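Local coordinates for TENA/THI-4 protein (Shewanella denitrificans OS217, PDB 3DDE), which is of unknown function but adopts an all-helical heme oxygenase-like fold and may act as an oxidoreductase, at residues Cys77-His82 with Ala179-Glu184; Asp68-Tyr73 with His187-Thr192; Ala39-Tyr44 with Ser156-Thr161; His29-Gly34 with Leu151-Ser156. All coordinates share one frame; numbering follows the deposited sequence.

Interaction 1: residues Cys77-His82 with Ala179-Glu184; sequences CFHHAH and AEEVNE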
loop_
_atom_site.group_PDB
_atom_site.type_symbol
_atom_site.label_atom_id
_atom_site.label_comp_id
_atom_site.label_asym_id
_atom_site.label_seq_id
_atom_site.Cartn_x
_atom_site.Cartn_y
_atom_site.Cartn_z
ATOM N N CYS A 77 -16.639 -8.527 0.162
ATOM C CA CYS A 77 -15.760 -7.497 0.728
ATOM C C CYS A 77 -16.214 -6.080 0.426
ATOM O O CYS A 77 -16.241 -5.239 1.324
ATOM C CB CYS A 77 -14.328 -7.665 0.232
ATOM S SG CYS A 77 -13.553 -9.127 0.876
ATOM N N PHE A 78 -16.557 -5.806 -0.833
ATOM C CA PHE A 78 -16.982 -4.460 -1.207
ATOM C C PHE A 78 -18.387 -4.171 -0.725
ATOM O O PHE A 78 -18.689 -3.050 -0.306
ATOM C CB PHE A 78 -16.830 -4.195 -2.711
ATOM C CG PHE A 78 -15.408 -4.333 -3.214
ATOM C CD1 PHE A 78 -14.327 -3.895 -2.457
ATOM C CD2 PHE A 78 -15.155 -4.856 -4.465
ATOM C CE1 PHE A 78 -13.021 -4.015 -2.948
ATOM C CE2 PHE A 78 -13.859 -4.969 -4.946
ATOM C CZ PHE A 78 -12.808 -4.543 -4.205
ATOM N N HIS A 79 -19.250 -5.180 -0.768
ATOM C CA HIS A 79 -20.601 -5.005 -0.274
ATOM C C HIS A 79 -20.593 -4.632 1.192
ATOM O O HIS A 79 -21.252 -3.669 1.588
ATOM C CB HIS A 79 -21.445 -6.266 -0.433
ATOM C CG HIS A 79 -22.746 -6.197 0.310
ATOM N ND1 HIS A 79 -23.754 -5.328 -0.040
ATOM C CD2 HIS A 79 -23.186 -6.865 1.402
ATOM C CE1 HIS A 79 -24.767 -5.473 0.796
ATOM N NE2 HIS A 79 -24.445 -6.395 1.685
ATOM N N HIS A 80 -19.874 -5.403 1.999
ATOM C CA HIS A 80 -19.819 -5.121 3.426
ATOM C C HIS A 80 -19.091 -3.852 3.793
ATOM O O HIS A 80 -19.452 -3.219 4.786
ATOM C CB HIS A 80 -19.368 -6.334 4.239
ATOM C CG HIS A 80 -20.472 -7.308 4.444
ATOM N ND1 HIS A 80 -21.361 -7.193 5.489
ATOM C CD2 HIS A 80 -20.928 -8.322 3.671
ATOM C CE1 HIS A 80 -22.283 -8.132 5.381
ATOM N NE2 HIS A 80 -22.047 -8.826 4.283
ATOM N N ALA A 81 -18.095 -3.464 3.000
ATOM C CA ALA A 81 -17.390 -2.193 3.206
ATOM C C ALA A 81 -18.426 -1.072 2.997
ATOM O O ALA A 81 -18.477 -0.098 3.750
ATOM C CB ALA A 81 -16.204 -2.045 2.213
ATOM N N HIS A 82 -19.251 -1.225 1.971
ATOM C CA HIS A 82 -20.308 -0.249 1.695
ATOM C C HIS A 82 -21.322 -0.168 2.844
ATOM O O HIS A 82 -21.749 0.925 3.226
ATOM C CB HIS A 82 -21.015 -0.605 0.395
ATOM C CG HIS A 82 -22.209 0.242 0.092
ATOM N ND1 HIS A 82 -23.472 -0.286 -0.039
ATOM C CD2 HIS A 82 -22.333 1.575 -0.106
ATOM C CE1 HIS A 82 -24.320 0.685 -0.335
ATOM N NE2 HIS A 82 -23.655 1.826 -0.373
ATOM N N ALA A 179 -24.525 -11.644 10.531
ATOM C CA ALA A 179 -23.999 -12.848 11.173
ATOM C C ALA A 179 -24.222 -14.066 10.271
ATOM O O ALA A 179 -23.331 -14.893 10.098
ATOM C CB ALA A 179 -24.683 -13.083 12.533
ATOM N N GLU A 180 -25.426 -14.183 9.714
ATOM C CA GLU A 180 -25.742 -15.288 8.807
ATOM C C GLU A 180 -24.874 -15.223 7.540
ATOM O O GLU A 180 -24.395 -16.252 7.050
ATOM C CB GLU A 180 -27.227 -15.285 8.430
ATOM N N GLU A 181 -24.663 -14.005 7.035
ATOM C CA GLU A 181 -23.872 -13.773 5.834
ATOM C C GLU A 181 -22.399 -14.152 6.048
ATOM O O GLU A 181 -21.777 -14.733 5.159
ATOM C CB GLU A 181 -24.018 -12.306 5.383
ATOM C CG GLU A 181 -25.444 -11.924 4.951
ATOM C CD GLU A 181 -25.601 -10.458 4.516
ATOM O OE1 GLU A 181 -24.719 -9.621 4.809
ATOM O OE2 GLU A 181 -26.625 -10.136 3.873
ATOM N N VAL A 182 -21.849 -13.825 7.221
ATOM C CA VAL A 182 -20.468 -14.178 7.562
ATOM C C VAL A 182 -20.306 -15.700 7.632
ATOM O O VAL A 182 -19.362 -16.262 7.077
ATOM C CB VAL A 182 -20.031 -13.569 8.917
ATOM C CG1 VAL A 182 -18.681 -14.123 9.340
ATOM C CG2 VAL A 182 -19.985 -12.037 8.847
ATOM N N ASN A 183 -21.229 -16.359 8.324
ATOM C CA ASN A 183 -21.203 -17.815 8.453
ATOM C C ASN A 183 -21.288 -18.526 7.099
ATOM O O ASN A 183 -20.543 -19.479 6.856
ATOM C CB ASN A 183 -22.317 -18.310 9.383
ATOM C CG ASN A 183 -22.101 -17.907 10.843
ATOM O OD1 ASN A 183 -21.156 -17.179 11.192
ATOM N ND2 ASN A 183 -22.998 -18.376 11.704
ATOM N N GLU A 184 -22.190 -18.071 6.224
ATOM C CA GLU A 184 -22.289 -18.637 4.878
ATOM C C GLU A 184 -20.971 -18.416 4.114
ATOM O O GLU A 184 -20.471 -19.333 3.465
ATOM C CB GLU A 184 -23.466 -18.037 4.106
HETATM O O HOH W 1 -25.859 -6.798 4.161
#

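Interaction 2: residues Asp68-Tyr73 with His187-Thr192; sequences DLPGKY and HEVCKT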
loop_
_atom_site.group_PDB
_atom_site.type_symbol
_atom_site.label_atom_id
_atom_site.label_comp_id
_atom_site.label_asym_id
_atom_site.label_seq_id
_atom_site.Cartn_x
_atom_site.Cartn_y
_atom_site.Cartn_z
ATOM N N ASP A 68 -6.729 -13.855 -6.407
ATOM C CA ASP A 68 -7.615 -14.922 -6.863
ATOM C C ASP A 68 -8.659 -15.316 -5.823
ATOM O O ASP A 68 -8.744 -16.479 -5.408
ATOM C CB ASP A 68 -6.788 -16.153 -7.246
ATOM C CG ASP A 68 -5.818 -15.863 -8.366
ATOM O OD1 ASP A 68 -6.292 -15.491 -9.481
ATOM O OD2 ASP A 68 -4.593 -16.016 -8.122
ATOM N N LEU A 69 -9.455 -14.345 -5.401
ATOM C CA LEU A 69 -10.501 -14.621 -4.431
ATOM C C LEU A 69 -11.711 -15.177 -5.173
ATOM O O LEU A 69 -11.975 -14.774 -6.315
ATOM C CB LEU A 69 -10.937 -13.345 -3.710
ATOM C CG LEU A 69 -9.929 -12.562 -2.896
ATOM C CD1 LEU A 69 -10.605 -11.311 -2.387
ATOM C CD2 LEU A 69 -9.382 -13.390 -1.750
ATOM N N PRO A 70 -12.456 -16.100 -4.541
ATOM C CA PRO A 70 -13.675 -16.532 -5.199
ATOM C C PRO A 70 -14.541 -15.310 -5.505
ATOM O O PRO A 70 -14.530 -14.351 -4.740
ATOM C CB PRO A 70 -14.352 -17.418 -4.147
ATOM C CG PRO A 70 -13.263 -17.853 -3.240
ATOM C CD PRO A 70 -12.239 -16.778 -3.253
ATOM N N GLY A 71 -15.276 -15.348 -6.610
ATOM C CA GLY A 71 -16.123 -14.227 -7.025
ATOM C C GLY A 71 -17.033 -13.690 -5.939
ATOM O O GLY A 71 -17.156 -12.467 -5.749
ATOM N N LYS A 72 -17.657 -14.615 -5.216
ATOM C CA LYS A 72 -18.586 -14.264 -4.151
ATOM C C LYS A 72 -17.885 -13.541 -3.004
ATOM O O LYS A 72 -18.470 -12.653 -2.378
ATOM C CB LYS A 72 -19.296 -15.514 -3.626
ATOM C CG LYS A 72 -20.118 -16.239 -4.660
ATOM N N TYR A 73 -16.634 -13.917 -2.737
ATOM C CA TYR A 73 -15.860 -13.290 -1.662
ATOM C C TYR A 73 -15.436 -11.864 -2.015
ATOM O O TYR A 73 -15.504 -10.998 -1.161
ATOM C CB TYR A 73 -14.674 -14.173 -1.236
ATOM C CG TYR A 73 -13.971 -13.716 0.025
ATOM C CD1 TYR A 73 -14.690 -13.244 1.119
ATOM C CD2 TYR A 73 -12.598 -13.828 0.158
ATOM C CE1 TYR A 73 -14.064 -12.843 2.269
ATOM C CE2 TYR A 73 -11.963 -13.434 1.316
ATOM C CZ TYR A 73 -12.703 -12.942 2.370
ATOM O OH TYR A 73 -12.085 -12.528 3.531
ATOM N N HIS A 187 -18.167 -20.819 5.294
ATOM C CA HIS A 187 -18.331 -22.162 4.714
ATOM C C HIS A 187 -17.905 -22.193 3.233
ATOM O O HIS A 187 -17.393 -23.197 2.748
ATOM C CB HIS A 187 -19.779 -22.657 4.822
ATOM C CG HIS A 187 -20.227 -22.993 6.216
ATOM N ND1 HIS A 187 -19.475 -23.764 7.079
ATOM C CD2 HIS A 187 -21.402 -22.762 6.852
ATOM C CE1 HIS A 187 -20.140 -23.938 8.208
ATOM N NE2 HIS A 187 -21.314 -23.342 8.097
ATOM N N GLU A 188 -18.112 -21.082 2.528
ATOM C CA GLU A 188 -17.769 -20.974 1.099
ATOM C C GLU A 188 -16.269 -20.834 0.820
ATOM O O GLU A 188 -15.746 -21.474 -0.093
ATOM C CB GLU A 188 -18.546 -19.799 0.466
ATOM C CG GLU A 188 -18.020 -19.245 -0.881
ATOM C CD GLU A 188 -18.077 -20.230 -2.046
ATOM O OE1 GLU A 188 -18.779 -21.273 -1.953
ATOM O OE2 GLU A 188 -17.424 -19.929 -3.078
ATOM N N VAL A 189 -15.581 -20.007 1.598
ATOM C CA VAL A 189 -14.158 -19.730 1.340
ATOM C C VAL A 189 -13.147 -20.637 2.069
ATOM O O VAL A 189 -11.988 -20.682 1.668
ATOM C CB VAL A 189 -13.812 -18.231 1.584
ATOM C CG1 VAL A 189 -14.676 -17.346 0.697
ATOM C CG2 VAL A 189 -13.978 -17.852 3.059
ATOM N N CYS A 190 -13.560 -21.342 3.118
ATOM C CA CYS A 190 -12.646 -22.245 3.829
ATOM C C CYS A 190 -12.573 -23.623 3.152
ATOM O O CYS A 190 -13.481 -24.447 3.279
ATOM C CB CYS A 190 -13.054 -22.401 5.290
ATOM S SG CYS A 190 -12.828 -20.912 6.276
ATOM N N LYS A 191 -11.471 -23.854 2.439
ATOM C CA LYS A 191 -11.243 -25.097 1.700
ATOM C C LYS A 191 -10.278 -26.065 2.401
ATOM O O LYS A 191 -10.412 -27.289 2.270
ATOM C CB LYS A 191 -10.671 -24.760 0.322
ATOM C CG LYS A 191 -11.497 -23.757 -0.481
ATOM C CD LYS A 191 -12.881 -24.307 -0.778
ATOM C CE LYS A 191 -13.649 -23.430 -1.750
ATOM N NZ LYS A 191 -14.957 -24.069 -2.093
ATOM N N THR A 192 -9.294 -25.515 3.113
ATOM C CA THR A 192 -8.290 -26.309 3.826
ATOM C C THR A 192 -8.305 -25.967 5.301
ATOM O O THR A 192 -8.932 -25.000 5.715
ATOM C CB THR A 192 -6.857 -26.049 3.303
ATOM O OG1 THR A 192 -6.502 -24.679 3.510
ATOM C CG2 THR A 192 -6.750 -26.372 1.827
#

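Interaction 3: residues Ala39-Tyr44 with Ser156-Thr161; sequences ALYAIY and STLDLT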
loop_
_atom_site.group_PDB
_atom_site.type_symbol
_atom_site.label_atom_id
_atom_site.label_comp_id
_atom_site.label_asym_id
_atom_site.label_seq_id
_atom_site.Cartn_x
_atom_site.Cartn_y
_atom_site.Cartn_z
ATOM N N ALA A 39 -19.340 10.013 31.797
ATOM C CA ALA A 39 -17.924 10.087 31.435
ATOM C C ALA A 39 -17.358 8.729 31.021
ATOM O O ALA A 39 -16.626 8.627 30.033
ATOM C CB ALA A 39 -17.112 10.662 32.585
ATOM N N LEU A 40 -17.683 7.689 31.786
ATOM C CA LEU A 40 -17.217 6.337 31.469
ATOM C C LEU A 40 -17.755 5.877 30.108
ATOM O O LEU A 40 -17.012 5.341 29.290
ATOM C CB LEU A 40 -17.634 5.339 32.549
ATOM C CG LEU A 40 -17.202 3.883 32.347
ATOM C CD1 LEU A 40 -15.685 3.797 32.301
ATOM C CD2 LEU A 40 -17.762 2.971 33.433
ATOM N N TYR A 41 -19.045 6.105 29.874
ATOM C CA TYR A 41 -19.680 5.703 28.628
ATOM C C TYR A 41 -19.065 6.462 27.442
ATOM O O TYR A 41 -18.797 5.871 26.400
ATOM C CB TYR A 41 -21.193 5.889 28.745
ATOM C CG TYR A 41 -21.973 5.485 27.520
ATOM C CD1 TYR A 41 -21.929 4.172 27.044
ATOM C CD2 TYR A 41 -22.786 6.400 26.857
ATOM C CE1 TYR A 41 -22.646 3.793 25.912
ATOM C CE2 TYR A 41 -23.508 6.031 25.733
ATOM C CZ TYR A 41 -23.441 4.726 25.268
ATOM O OH TYR A 41 -24.153 4.352 24.150
ATOM N N ALA A 42 -18.803 7.755 27.627
ATOM C CA ALA A 42 -18.181 8.584 26.589
ATOM C C ALA A 42 -16.760 8.116 26.249
ATOM O O ALA A 42 -16.426 7.958 25.077
ATOM C CB ALA A 42 -18.151 10.030 27.033
ATOM N N ILE A 43 -15.929 7.922 27.270
ATOM C CA ILE A 43 -14.543 7.458 27.083
ATOM C C ILE A 43 -14.529 6.194 26.228
ATOM O O ILE A 43 -13.815 6.120 25.221
ATOM C CB ILE A 43 -13.852 7.168 28.431
ATOM C CG1 ILE A 43 -13.559 8.484 29.169
ATOM C CG2 ILE A 43 -12.556 6.370 28.216
ATOM C CD1 ILE A 43 -13.120 8.316 30.621
ATOM N N TYR A 44 -15.358 5.234 26.618
ATOM C CA TYR A 44 -15.521 4.011 25.868
ATOM C C TYR A 44 -16.106 4.176 24.447
ATOM O O TYR A 44 -15.641 3.515 23.522
ATOM C CB TYR A 44 -16.361 3.010 26.650
ATOM C CG TYR A 44 -16.807 1.854 25.789
ATOM C CD1 TYR A 44 -15.975 0.755 25.545
ATOM C CD2 TYR A 44 -18.060 1.884 25.188
ATOM C CE1 TYR A 44 -16.405 -0.284 24.729
ATOM C CE2 TYR A 44 -18.492 0.872 24.381
ATOM C CZ TYR A 44 -17.685 -0.205 24.163
ATOM O OH TYR A 44 -18.205 -1.177 23.351
ATOM N N SER A 156 -29.825 1.239 32.180
ATOM C CA SER A 156 -30.549 1.468 33.426
ATOM C C SER A 156 -29.903 2.563 34.278
ATOM O O SER A 156 -30.583 3.495 34.709
ATOM C CB SER A 156 -30.628 0.161 34.212
ATOM O OG SER A 156 -31.132 -0.881 33.388
ATOM N N THR A 157 -28.596 2.453 34.510
ATOM C CA THR A 157 -27.862 3.418 35.340
ATOM C C THR A 157 -27.958 4.850 34.809
ATOM O O THR A 157 -28.324 5.770 35.542
ATOM C CB THR A 157 -26.376 3.017 35.464
ATOM O OG1 THR A 157 -26.290 1.694 36.007
ATOM C CG2 THR A 157 -25.621 3.984 36.369
ATOM N N LEU A 158 -27.640 5.028 33.529
ATOM C CA LEU A 158 -27.689 6.349 32.894
ATOM C C LEU A 158 -29.066 6.686 32.316
ATOM O O LEU A 158 -29.218 7.701 31.633
ATOM C CB LEU A 158 -26.622 6.438 31.795
ATOM C CG LEU A 158 -25.175 6.340 32.274
ATOM C CD1 LEU A 158 -24.202 6.237 31.090
ATOM C CD2 LEU A 158 -24.835 7.528 33.172
ATOM N N ASP A 159 -30.063 5.848 32.614
ATOM C CA ASP A 159 -31.438 5.997 32.127
ATOM C C ASP A 159 -31.467 6.491 30.671
ATOM O O ASP A 159 -32.015 7.547 30.359
ATOM C CB ASP A 159 -32.252 6.896 33.074
ATOM C CG ASP A 159 -33.737 6.680 32.938
ATOM O OD1 ASP A 159 -34.181 6.170 31.889
ATOM O OD2 ASP A 159 -34.473 7.014 33.888
ATOM N N LEU A 160 -30.863 5.693 29.793
ATOM C CA LEU A 160 -30.744 6.011 28.369
ATOM C C LEU A 160 -31.918 5.488 27.552
ATOM O O LEU A 160 -32.528 4.476 27.893
ATOM C CB LEU A 160 -29.437 5.424 27.803
ATOM C CG LEU A 160 -28.139 6.044 28.346
ATOM C CD1 LEU A 160 -26.904 5.158 28.088
ATOM C CD2 LEU A 160 -27.931 7.459 27.785
ATOM N N THR A 161 -32.218 6.196 26.469
ATOM C CA THR A 161 -33.282 5.829 25.543
ATOM C C THR A 161 -32.570 5.258 24.334
ATOM O O THR A 161 -31.361 5.399 24.239
ATOM C CB THR A 161 -34.084 7.078 25.096
ATOM O OG1 THR A 161 -33.266 7.904 24.256
ATOM C CG2 THR A 161 -34.550 7.877 26.303
#

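Interaction 4: residues His29-Gly34 with Leu151-Ser156; sequences HEVLDG and LKAIQS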
loop_
_atom_site.group_PDB
_atom_site.type_symbol
_atom_site.label_atom_id
_atom_site.label_comp_id
_atom_site.label_asym_id
_atom_site.label_seq_id
_atom_site.Cartn_x
_atom_site.Cartn_y
_atom_site.Cartn_z
ATOM N N HIS A 29 -17.258 -4.926 35.456
ATOM C CA HIS A 29 -17.855 -5.074 36.791
ATOM C C HIS A 29 -18.432 -3.739 37.243
ATOM O O HIS A 29 -19.514 -3.699 37.804
ATOM C CB HIS A 29 -16.897 -5.593 37.872
ATOM C CG HIS A 29 -16.071 -6.765 37.449
ATOM N ND1 HIS A 29 -14.934 -7.147 38.128
ATOM C CD2 HIS A 29 -16.161 -7.582 36.370
ATOM C CE1 HIS A 29 -14.386 -8.181 37.512
ATOM N NE2 HIS A 29 -15.105 -8.456 36.435
ATOM N N GLU A 30 -17.700 -2.654 37.002
ATOM C CA GLU A 30 -18.160 -1.312 37.368
ATOM C C GLU A 30 -19.550 -1.061 36.769
ATOM O O GLU A 30 -20.447 -0.537 37.442
ATOM C CB GLU A 30 -17.155 -0.268 36.861
ATOM C CG GLU A 30 -17.516 1.198 37.080
ATOM C CD GLU A 30 -17.355 1.676 38.511
ATOM O OE1 GLU A 30 -17.044 0.863 39.408
ATOM O OE2 GLU A 30 -17.539 2.891 38.732
ATOM N N VAL A 31 -19.722 -1.452 35.506
ATOM C CA VAL A 31 -20.996 -1.283 34.803
ATOM C C VAL A 31 -22.105 -2.157 35.403
ATOM O O VAL A 31 -23.179 -1.651 35.759
ATOM C CB VAL A 31 -20.851 -1.583 33.278
ATOM C CG1 VAL A 31 -22.198 -1.493 32.577
ATOM C CG2 VAL A 31 -19.847 -0.629 32.626
ATOM N N LEU A 32 -21.845 -3.456 35.531
ATOM C CA LEU A 32 -22.854 -4.394 36.052
ATOM C C LEU A 32 -23.302 -4.133 37.500
ATOM O O LEU A 32 -24.459 -4.403 37.850
ATOM C CB LEU A 32 -22.381 -5.847 35.891
ATOM C CG LEU A 32 -22.111 -6.354 34.468
ATOM C CD1 LEU A 32 -21.741 -7.824 34.505
ATOM C CD2 LEU A 32 -23.296 -6.147 33.547
ATOM N N ASP A 33 -22.430 -3.514 38.294
ATOM C CA ASP A 33 -22.776 -3.129 39.662
ATOM C C ASP A 33 -23.794 -1.983 39.635
ATOM O O ASP A 33 -24.495 -1.745 40.619
ATOM C CB ASP A 33 -21.531 -2.697 40.451
ATOM C CG ASP A 33 -20.511 -3.814 40.608
ATOM O OD1 ASP A 33 -20.710 -4.902 40.028
ATOM O OD2 ASP A 33 -19.497 -3.594 41.305
ATOM N N GLY A 34 -23.858 -1.273 38.511
ATOM C CA GLY A 34 -24.789 -0.164 38.341
ATOM C C GLY A 34 -24.123 1.167 38.621
ATOM O O GLY A 34 -24.793 2.163 38.895
ATOM N N LEU A 151 -24.896 -4.000 28.362
ATOM C CA LEU A 151 -25.619 -2.938 27.656
ATOM C C LEU A 151 -26.912 -2.584 28.400
ATOM O O LEU A 151 -27.245 -1.408 28.524
ATOM C CB LEU A 151 -25.894 -3.326 26.188
ATOM C CG LEU A 151 -24.695 -3.693 25.286
ATOM C CD1 LEU A 151 -25.153 -4.084 23.879
ATOM C CD2 LEU A 151 -23.631 -2.589 25.189
ATOM N N LYS A 152 -27.620 -3.593 28.914
ATOM C CA LYS A 152 -28.848 -3.368 29.690
ATOM C C LYS A 152 -28.578 -2.641 31.018
ATOM O O LYS A 152 -29.407 -1.839 31.461
ATOM C CB LYS A 152 -29.590 -4.684 29.910
ATOM C CG LYS A 152 -30.170 -5.276 28.629
ATOM N N ALA A 153 -27.431 -2.910 31.642
ATOM C CA ALA A 153 -27.055 -2.232 32.885
ATOM C C ALA A 153 -26.679 -0.764 32.641
ATOM O O ALA A 153 -26.955 0.095 33.481
ATOM C CB ALA A 153 -25.927 -2.963 33.584
ATOM N N ILE A 154 -26.053 -0.473 31.497
ATOM C CA ILE A 154 -25.666 0.910 31.174
ATOM C C ILE A 154 -26.938 1.726 30.925
ATOM O O ILE A 154 -27.085 2.861 31.398
ATOM C CB ILE A 154 -24.730 1.002 29.936
ATOM C CG1 ILE A 154 -23.766 2.186 30.071
ATOM C CG2 ILE A 154 -25.502 1.047 28.618
ATOM C CD1 ILE A 154 -22.553 1.871 30.955
ATOM N N GLN A 155 -27.869 1.105 30.206
ATOM C CA GLN A 155 -29.146 1.704 29.877
ATOM C C GLN A 155 -29.947 2.055 31.136
ATOM O O GLN A 155 -30.639 3.067 31.162
ATOM C CB GLN A 155 -29.910 0.727 28.973
ATOM C CG GLN A 155 -31.257 1.196 28.451
ATOM C CD GLN A 155 -31.828 0.242 27.409
ATOM O OE1 GLN A 155 -31.083 -0.783 26.970
ATOM N NE2 GLN A 155 -33.145 0.586 26.967
ATOM N N SER A 156 -29.825 1.239 32.180
ATOM C CA SER A 156 -30.549 1.468 33.426
ATOM C C SER A 156 -29.903 2.563 34.278
ATOM O O SER A 156 -30.583 3.495 34.709
ATOM C CB SER A 156 -30.628 0.161 34.212
ATOM O OG SER A 156 -31.132 -0.881 33.388
#

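Interaction 1: residues Cys77-His82 with Ala179-Glu184
His80 and Glu181 meet between helices 71-84 and 166-189 of the all-helical, heme oxygenase-like fold, and the contact rests on polar side chains. The backbones stand well apart, the nearest pair of CA atoms, His80 CA and Glu181 CA, being 9.9 Å from one another, which leaves the long glutamate to bridge the gap. Its CG is turned anti to the carbonyl carbon (chi1 -64°) and the chain runs extended from there, carrying OE1 to the edge of the His80 imidazole, near the ring plane. His80 NE2 and Glu181 OE1 come to 2.8 Å, and the carboxylate is turned almost perpendicular to the ring, their planes 87° apart.

This end is the close-fitting one. His80 is buried, its ring also meeting Phe76 and standing edge-to-face with His178. Toward His79 the contact is looser and hydrated. His79 NE2 lies 4.5 Å from Glu181 OE1, too far for direct contact, and belongs to a partly exposed residue whose ring meets His82 of the second subunit. Water 1 fills the interval: it sits in the plane of the His79 ring, 2.9 Å from His79 NE2, and donates a hydrogen bond of 3.1 Å to Glu181 OE1.

Interaction 2: residues Asp68-Tyr73 with His187-Thr192
Pro70 and Val189 mark the closest backbone approach, with Pro70 CA and Val189 CA 7.3 Å apart, and each stands at a helix boundary. Pro70 occupies the N-cap position of helix 71-84, where a weak bond of 2.9 Å from Tyr73 N to Pro70 O closes the first turn. Val189 is the last helical residue of 166-189, and Cys190 is the first to leave helical angles. No hydrogen bond joins the two segments, so the contact depends mainly on apolar carbon.

Val189 CG1 is the central group. It lies 3.7 Å from Tyr73 CB and 3.8 Å from Tyr73 CG, and its distances to Tyr73 CD1 and Tyr73 CD2 are equal at 4.1 Å, which places the methyl symmetrically about the root of the ring, by CB and CG. The two side chains cross at about a right angle. Val189 reaches this position because CG1 is anti to its carbonyl carbon (chi1 -58°).

The start of one helix is thereby packed against the finish of another at one end of the helical bundle of this heme oxygenase-like fold. Leu134 of helix 134-141 touches both Tyr73 and Val189, and Tyr73 OH is hydrogen-bonded to Pro130 O, which ties the far end of the ring to the loop before helix 134-141.

Pro70 extends the apolar patch with its CG, 4.2 Å from Val189 CG1. Beside it, the Glu188 chain bends at chi2 (64°) and brings OE2 within 4.1 Å of Pro70 CB, a van der Waals approach to the proline ring.

Interaction 3: residues Ala39-Tyr44 with Ser156-Thr161
Tyr41 meets both Leu158 and Leu160, and the direct contact between the segments is entirely apolar, with no hydrogen bond crossing it. The closest approach is between Tyr41 CB and Leu158 CD1 at 3.8 Å, so Leu158 packs at the base of the aromatic side chain. Farther along the ring, Leu160 CD1 lies 4.2 Å from Tyr41 CE2, above the ring plane and over toward its rim. The two leucine methyls are therefore spread along the tyrosine, one near its root and one near its outer half. Tyr41 can receive both because its CG is anti to the backbone N (chi1 -179°), which projects the ring out from helix 38-52 to the chain that follows helix 144-157.

Backbone hydrogen bonding explains how two leucines so close in sequence come to face the same ring. Helix 144-157 ends in a Schellman motif, with Asp159 as the positive-phi C-prime residue (phi 38°) and Leu160 N bonding back to Gln155 O. A weak bond of 3.2 Å joins Asp159 N to Ser156 O. In this reversal at the helix end, Leu158 and Leu160 both point toward Tyr41 while Asp159 between them remains exposed. Ile98 touches both Tyr41 and Leu160, adding a further apolar neighbour from a loop.

Side-chain polar bonds lie around this apolar patch. The ring's hydroxyl end is held by a hydrogen bond between Tyr41 OH and Ser164 O, which fixes the far end of the tyrosine to the connection leading to helix 166-189. Thr161 OG1 bonds to Gln163 N in the same connection.

Interaction 4: residues His29-Gly34 with Leu151-Ser156
Val31 and Leu32 bring the end of helix 26-32 close to helix 144-157, with Leu32 CA only 5.7 Å from Ala153 CA and Val31 CA 6.3 Å from Ile154 CA. So small a separation is possible because Ala153, whose side chain is a single methyl, points at the opposing backbone. Ala153 CB lies 3.7 Å from Val31 O, a van der Waals contact between methyl and carbonyl. From the next residue, Leu32 CD2 approaches the same methyl to 4.1 Å. The CB of Leu32 is directed away from helix 144-157, and it is the CD2 branch at the end of the chain that returns to make the contact.

Beyond the turn that carries Leu32, the chain leaves helical geometry at Gly34. In the conformer described, one of two modelled for Gly34, its positive phi (97°) and the bonds back into the last turn form a Schellman motif; one of them, Gly34 N to Val31 O, measures 2.9 Å.

The buried part of the interface belongs to Val31 and Ile154, whose side chains cross at a slant. Val31 CG1, anti to the backbone N (chi1 176°), packs 3.8 Å from Ile154 CD1, and Val31 CG2 is 4.0 Å from that same CD1, so the isoleucine methyl is met by both valine branches. Val150, one turn before Ile154, touches Val31 and Leu32, and Ala36 packs on Ile154 from the loop between helices 26-32 and 38-52.

Along the chain the first segments come as 29-34, 39-44, 68-73 and 77-82, the second as 151-156, 156-161, 179-184 and 187-192. Interactions 1 and 2 share helices 71-84 and 166-189; their centres are 13 Å apart, and interaction 1 is nested inside the loop that interaction 2 closes. Interactions 3 and 4, centres 9 Å apart, share helix 144-157 and Ser156, and touch at several points, among them Tyr41 CD1 with Ile154 CG1 at 4.1 Å. Between the two groups the centres are 30 to 41 Å apart without contact. Because their segments alternate in sequence, these contacts interlock, joining early and late helices on opposite sides of the chain's centre.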